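PDB 5U5O: LPXTG-motif cell wall anchor domain protein from Mobiluncus mulieris, which probably serves as a cell-wall-anchored surface adhesin, this piece comprising two of its domains, which carry internal disulfide, isopeptide and ester cross-links. Local coordinates for residues Ala192-Thr197 with Ile230-Gln235; Leu171-Thr176 with Asp207-Lys212. All blocks are in the same frame, centred on the assembly; numbering follows the deposited sequence. Where two conformers were deposited one is given.

Contact 1 (Ala192-Thr197 with Ile230-Gln235); sequences ASYKFT and ISEDVQ
I230 opens the contact by setting CG2 against CD1 of F196 (3.8 Å), where strands 193-200 and 226-232 run side by side as antiparallel neighbours in one sheet of the C-terminal Ig-like domain. The buried isoleucine and phenylalanine suit the inward side of this sheet. S231 and T197 form a hydrogen-bonded pair: T197 N reaches S231 O at 2.9 Å, in the carbonyl plane, and S231 N returns a bond to T197 O. Small polar residues fit this partly exposed side: S231 OG hydrogen-bonds E264, one water bridges S231 OG and T197 O, and another donates to S231 O and also bonds T197 OG1. E232 faces F196 as a non-hydrogen-bonded pair and shares its inner side. With CG anti to the backbone N (chi1 -167°) and the rest of the chain extended, its CG lies over one face of the phenylalanine, offset toward the rim, 4.0 Å from the ring centroid in a CH-pi contact, and CB touches CE1. The carboxylate is carried on past the ring, OE1 lying 3.5 Å from F196 CZ. Its other oxygen, OE2, comes near Y194 CD1, with the carboxylate plane almost perpendicular to the tyrosine ring. That end also neighbours K175 and N288, which are joined covalently, an acidic side chain beside the cross-link as in other isopeptide-containing domains. D233 N then donates a nearly straight bond to K195 O (2.9 Å, 167° at the hydrogen). An aspartate suits this position, the N-cap of helix 234-241, because its OD1 accepts from G236 N. K195 extends its chain outward on the same side as D233, CB 3.9 Å from D233 CB. Its NZ stops short of an ion pair with the aspartate; instead a water accepts from K195 NZ and donates to D233 OD2 at 2.8 Å.

Contact 2 (Leu171-Thr176 with Asp207-Lys212); sequences LKLTKT and DEFTLK
The F209 ring meets strand 171-176 by its edge: L173 CD2 sits near the ring plane, 3.9 Å from CZ, and neither face is used by L171-T176. L211 CG, from the ring's own strand, also lies at the edge, in plane, while V198 and K217 add further neighbours. F209 CG stands between its backbone N and carbonyl carbon (chi1 54°), a rotation that brings the ring inward across the gap. The two strands belong to facing sheets of a beta-sandwich, their axes 7.1 Å apart at closest and 45° from parallel, and no hydrogen bond joins them. Branched leucines fill such a gap well. L211 sets CD1 against L173, 4.1 Å from its CG and 3.7 Å from its O, and L211 CB rests 4.0 Å from K175 CB. K175 meets this strand through CB, the root of its chain, which also lies near K212 O; bends at chi2 and chi4 lead the rest away. The chain ends in a covalent link from NZ to N288 CG, an isopeptide cross-link, with NZ also donating to T176 O. Apolar packing thus brings the sheets together here, while the lysine adds a covalent tie to strand 281-291.

In the fold
Both contacts belong to the C-terminal domain, their centres about 8 Å apart, and strand 193-200 joins them: its F196 N bonds to F209 O and Y194 O accepts from L211 N, so 192-197 lies between 207-212 and 230-235 in one sheet. Contact 1 acts within that sheet, through backbone hydrogen bonds, with buried residues on one side and waters on the other. Contact 2 spans the space between sheets by mostly apolar side-chain packing, with some contacts to backbone atoms; L173, K175 and L211 are buried, F209 and K212 partly exposed. They converge around K175, whose CE lies 3.3 Å from E232 OE2, so that the inner side of contact 1 lines the isopeptide bond rooted in contact 2.

Contact 1 (Ala192-Thr197 with Ile230-Gln235)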
loop_
_atom_site.group_PDB
_atom_site.type_symbol
_atom_site.label_atom_id
_atom_site.label_comp_id
_atom_site.label_asym_id
_atom_site.label_seq_id
_atom_site.Cartn_x
_atom_site.Cartn_y
_atom_site.Cartn_z
ATOM N N ALA A 192 14.394 -29.813 24.707
ATOM C CA ALA A 192 15.102 -29.591 23.467
ATOM C C ALA A 192 14.588 -28.293 22.841
ATOM O O ALA A 192 13.388 -28.011 22.859
ATOM C CB ALA A 192 14.898 -30.756 22.511
ATOM N N SER A 193 15.524 -27.508 22.315
ATOM C CA SER A 193 15.242 -26.198 21.770
ATOM C C SER A 193 15.761 -26.096 20.349
ATOM O O SER A 193 16.942 -26.307 20.113
ATOM C CB SER A 193 15.931 -25.166 22.645
ATOM O OG SER A 193 15.839 -23.865 22.120
ATOM N N TYR A 194 14.862 -25.836 19.407
ATOM C CA TYR A 194 15.166 -25.901 17.991
ATOM C C TYR A 194 15.208 -24.487 17.418
ATOM O O TYR A 194 14.232 -23.743 17.509
ATOM C CB TYR A 194 14.117 -26.775 17.287
ATOM C CG TYR A 194 14.007 -28.200 17.881
ATOM C CD1 TYR A 194 14.950 -29.170 17.557
ATOM C CD2 TYR A 194 13.059 -28.496 18.849
ATOM C CE1 TYR A 194 14.873 -30.452 18.096
ATOM C CE2 TYR A 194 12.957 -29.809 19.377
ATOM C CZ TYR A 194 13.915 -30.735 19.026
ATOM O OH TYR A 194 13.890 -32.051 19.519
ATOM N N LYS A 195 16.346 -24.157 16.830
ATOM C CA LYS A 195 16.606 -22.786 16.396
ATOM C C LYS A 195 16.236 -22.591 14.944
ATOM O O LYS A 195 16.650 -23.374 14.083
ATOM C CB LYS A 195 18.069 -22.441 16.576
ATOM C CG LYS A 195 18.405 -21.024 16.169
ATOM C CD LYS A 195 19.896 -20.779 16.248
ATOM C CE LYS A 195 20.296 -19.466 15.591
ATOM N NZ LYS A 195 21.740 -19.180 15.822
ATOM N N PHE A 196 15.494 -21.514 14.676
ATOM C CA PHE A 196 15.043 -21.179 13.350
ATOM C C PHE A 196 15.368 -19.734 13.007
ATOM O O PHE A 196 15.430 -18.851 13.882
ATOM C CB PHE A 196 13.540 -21.358 13.214
ATOM C CG PHE A 196 13.131 -22.799 13.171
ATOM C CD1 PHE A 196 13.076 -23.480 11.967
ATOM C CD2 PHE A 196 12.825 -23.474 14.338
ATOM C CE1 PHE A 196 12.707 -24.820 11.926
ATOM C CE2 PHE A 196 12.472 -24.821 14.308
ATOM C CZ PHE A 196 12.394 -25.475 13.091
ATOM N N THR A 197 15.550 -19.508 11.716
ATOM C CA THR A 197 15.650 -18.173 11.137
ATOM C C THR A 197 14.687 -18.082 9.985
ATOM O O THR A 197 14.712 -18.936 9.080
ATOM C CB THR A 197 17.084 -17.887 10.666
ATOM O OG1 THR A 197 17.973 -18.123 11.752
ATOM C CG2 THR A 197 17.247 -16.465 10.206
ATOM N N ILE A 230 12.749 -20.467 5.543
ATOM C CA ILE A 230 12.816 -20.975 6.899
ATOM C C ILE A 230 14.072 -21.833 6.952
ATOM O O ILE A 230 14.219 -22.767 6.139
ATOM C CB ILE A 230 11.569 -21.854 7.204
ATOM C CG1 ILE A 230 10.286 -21.063 7.019
ATOM C CG2 ILE A 230 11.630 -22.388 8.626
ATOM C CD1 ILE A 230 9.046 -21.919 6.916
ATOM N N SER A 231 14.929 -21.593 7.933
ATOM C CA SER A 231 16.199 -22.290 8.082
ATOM C C SER A 231 16.309 -22.776 9.505
ATOM O O SER A 231 16.275 -21.967 10.440
ATOM C CB SER A 231 17.372 -21.333 7.826
ATOM O OG SER A 231 17.296 -20.727 6.550
ATOM N N GLU A 232 16.438 -24.087 9.686
ATOM C CA GLU A 232 16.674 -24.653 11.006
ATOM C C GLU A 232 18.158 -24.873 11.232
ATOM O O GLU A 232 18.875 -25.257 10.321
ATOM C CB GLU A 232 15.956 -26.007 11.148
ATOM C CG GLU A 232 15.915 -26.486 12.584
ATOM C CD GLU A 232 15.121 -27.755 12.781
ATOM O OE1 GLU A 232 14.320 -28.135 11.895
ATOM O OE2 GLU A 232 15.310 -28.328 13.866
ATOM N N ASP A 233 18.612 -24.688 12.466
ATOM C CA ASP A 233 19.930 -25.143 12.862
ATOM C C ASP A 233 19.887 -26.647 13.098
ATOM O O ASP A 233 19.663 -27.118 14.215
ATOM C CB ASP A 233 20.391 -24.389 14.124
ATOM C CG ASP A 233 21.801 -24.745 14.562
ATOM O OD1 ASP A 233 22.432 -25.683 14.021
ATOM O OD2 ASP A 233 22.300 -24.047 15.468
ATOM N N VAL A 234 20.148 -27.391 12.033
ATOM C CA VAL A 234 19.981 -28.840 12.081
ATOM C C VAL A 234 21.041 -29.473 12.981
ATOM O O VAL A 234 20.728 -30.390 13.756
ATOM C CB VAL A 234 19.991 -29.489 10.674
ATOM C CG1 VAL A 234 19.867 -31.001 10.797
ATOM C CG2 VAL A 234 18.859 -28.944 9.825
ATOM N N GLN A 235 22.273 -28.973 12.911
ATOM C CA GLN A 235 23.325 -29.556 13.732
ATOM C C GLN A 235 23.010 -29.366 15.211
ATOM O O GLN A 235 23.271 -30.262 16.014
ATOM C CB GLN A 235 24.696 -28.950 13.412
ATOM C CG GLN A 235 25.862 -29.650 14.091
ATOM C CD GLN A 235 25.994 -31.102 13.674
ATOM O OE1 GLN A 235 26.130 -31.404 12.487
ATOM N NE2 GLN A 235 25.951 -32.010 14.645
HETATM O O HOH W 1 18.345 -26.195 16.611
HETATM O O HOH W 2 22.966 -21.422 14.982
HETATM O O HOH W 3 15.793 -18.392 6.411
HETATM O O HOH W 4 18.595 -20.945 12.175
#

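Contact 2 (Leu171-Thr176 with Asp207-Lys212)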
loop_
_atom_site.group_PDB
_atom_site.type_symbol
_atom_site.label_atom_id
_atom_site.label_comp_id
_atom_site.label_asym_id
_atom_site.label_seq_id
_atom_site.Cartn_x
_atom_site.Cartn_y
_atom_site.Cartn_z
ATOM N N LEU A 171 3.172 -15.863 8.526
ATOM C CA LEU A 171 3.736 -17.199 8.519
ATOM C C LEU A 171 3.813 -17.708 9.930
ATOM O O LEU A 171 4.541 -17.166 10.765
ATOM C CB LEU A 171 5.113 -17.183 7.881
ATOM C CG LEU A 171 5.877 -18.513 7.808
ATOM C CD1 LEU A 171 5.121 -19.646 7.128
ATOM C CD2 LEU A 171 7.181 -18.241 7.083
ATOM N N LYS A 172 3.094 -18.807 10.181
ATOM C CA LYS A 172 3.166 -19.522 11.438
ATOM C C LYS A 172 4.043 -20.732 11.224
ATOM O O LYS A 172 3.874 -21.451 10.228
ATOM C CB LYS A 172 1.784 -19.972 11.910
ATOM C CG LYS A 172 1.798 -20.649 13.276
ATOM C CD LYS A 172 0.489 -21.348 13.603
ATOM C CE LYS A 172 -0.645 -20.361 13.777
ATOM N NZ LYS A 172 -1.837 -20.994 14.397
ATOM N N LEU A 173 4.915 -21.006 12.167
ATOM C CA LEU A 173 5.796 -22.177 12.133
ATOM C C LEU A 173 5.584 -22.909 13.429
ATOM O O LEU A 173 5.690 -22.343 14.498
ATOM C CB LEU A 173 7.268 -21.733 12.018
ATOM C CG LEU A 173 8.283 -22.888 12.008
ATOM C CD1 LEU A 173 8.093 -23.846 10.822
ATOM C CD2 LEU A 173 9.695 -22.314 12.056
ATOM N N THR A 174 5.335 -24.217 13.325
ATOM C CA THR A 174 5.173 -25.138 14.458
ATOM C C THR A 174 6.260 -26.212 14.346
ATOM O O THR A 174 6.568 -26.657 13.234
ATOM C CB THR A 174 3.783 -25.804 14.419
ATOM O OG1 THR A 174 2.773 -24.797 14.489
ATOM C CG2 THR A 174 3.563 -26.775 15.579
ATOM N N LYS A 175 6.844 -26.581 15.478
ATOM C CA LYS A 175 7.848 -27.660 15.519
ATOM C C LYS A 175 7.244 -28.941 16.061
ATOM O O LYS A 175 6.612 -28.929 17.108
ATOM C CB LYS A 175 9.039 -27.303 16.417
ATOM C CG LYS A 175 10.210 -28.291 16.336
ATOM C CD LYS A 175 10.775 -28.331 14.930
ATOM C CE LYS A 175 12.160 -28.899 14.753
ATOM N NZ LYS A 175 12.210 -30.374 14.909
ATOM N N THR A 176 7.447 -30.060 15.349
ATOM C CA THR A 176 7.100 -31.411 15.858
ATOM C C THR A 176 8.356 -32.251 15.823
ATOM O O THR A 176 9.356 -31.913 15.191
ATOM C CB THR A 176 5.978 -32.073 15.035
ATOM O OG1 THR A 176 6.390 -32.144 13.680
ATOM C CG2 THR A 176 4.708 -31.234 15.122
ATOM N N ASP A 207 14.061 -12.907 11.235
ATOM C CA ASP A 207 13.564 -13.216 12.559
ATOM C C ASP A 207 14.210 -14.506 13.028
ATOM O O ASP A 207 14.017 -15.554 12.398
ATOM C CB ASP A 207 12.042 -13.355 12.519
ATOM C CG ASP A 207 11.353 -12.010 12.318
ATOM O OD1 ASP A 207 11.314 -11.211 13.261
ATOM O OD2 ASP A 207 10.851 -11.752 11.216
ATOM N N GLU A 208 14.916 -14.459 14.145
ATOM C CA GLU A 208 15.627 -15.599 14.743
ATOM C C GLU A 208 14.909 -15.935 16.023
ATOM O O GLU A 208 14.658 -15.011 16.837
ATOM C CB GLU A 208 17.000 -15.118 15.198
ATOM C CG GLU A 208 18.118 -15.088 14.198
ATOM C CD GLU A 208 19.429 -14.947 14.947
ATOM O OE1 GLU A 208 19.617 -13.922 15.647
ATOM O OE2 GLU A 208 20.243 -15.886 14.896
ATOM N N PHE A 209 14.650 -17.226 16.267
ATOM C CA PHE A 209 13.940 -17.611 17.464
ATOM C C PHE A 209 14.097 -19.118 17.644
ATOM O O PHE A 209 14.561 -19.814 16.734
ATOM C CB PHE A 209 12.455 -17.255 17.367
ATOM C CG PHE A 209 11.796 -17.810 16.139
ATOM C CD1 PHE A 209 11.809 -17.111 14.936
ATOM C CD2 PHE A 209 11.208 -19.089 16.154
ATOM C CE1 PHE A 209 11.239 -17.657 13.783
ATOM C CE2 PHE A 209 10.639 -19.621 15.002
ATOM C CZ PHE A 209 10.653 -18.919 13.816
ATOM N N THR A 210 13.701 -19.578 18.820
ATOM C CA THR A 210 13.692 -20.999 19.130
ATOM C C THR A 210 12.292 -21.489 19.399
ATOM O O THR A 210 11.438 -20.785 19.922
ATOM C CB THR A 210 14.541 -21.309 20.369
ATOM O OG1 THR A 210 13.896 -20.780 21.530
ATOM C CG2 THR A 210 15.933 -20.715 20.229
ATOM N N LEU A 211 12.077 -22.772 19.064
ATOM C CA LEU A 211 10.855 -23.489 19.387
ATOM C C LEU A 211 11.199 -24.782 20.091
ATOM O O LEU A 211 12.054 -25.543 19.628
ATOM C CB LEU A 211 10.080 -23.852 18.118
ATOM C CG LEU A 211 9.601 -22.677 17.268
ATOM C CD1 LEU A 211 8.981 -23.220 15.987
ATOM C CD2 LEU A 211 8.592 -21.824 18.013
ATOM N N LYS A 212 10.549 -25.017 21.217
ATOM C CA LYS A 212 10.495 -26.378 21.757
ATOM C C LYS A 212 9.467 -27.207 20.973
ATOM O O LYS A 212 8.652 -26.707 20.200
ATOM C CB LYS A 212 10.183 -26.383 23.257
ATOM C CG LYS A 212 11.232 -25.622 24.058
ATOM C CD LYS A 212 11.096 -25.764 25.559
ATOM C CE LYS A 212 12.304 -25.160 26.256
ATOM N NZ LYS A 212 12.529 -23.738 25.882
#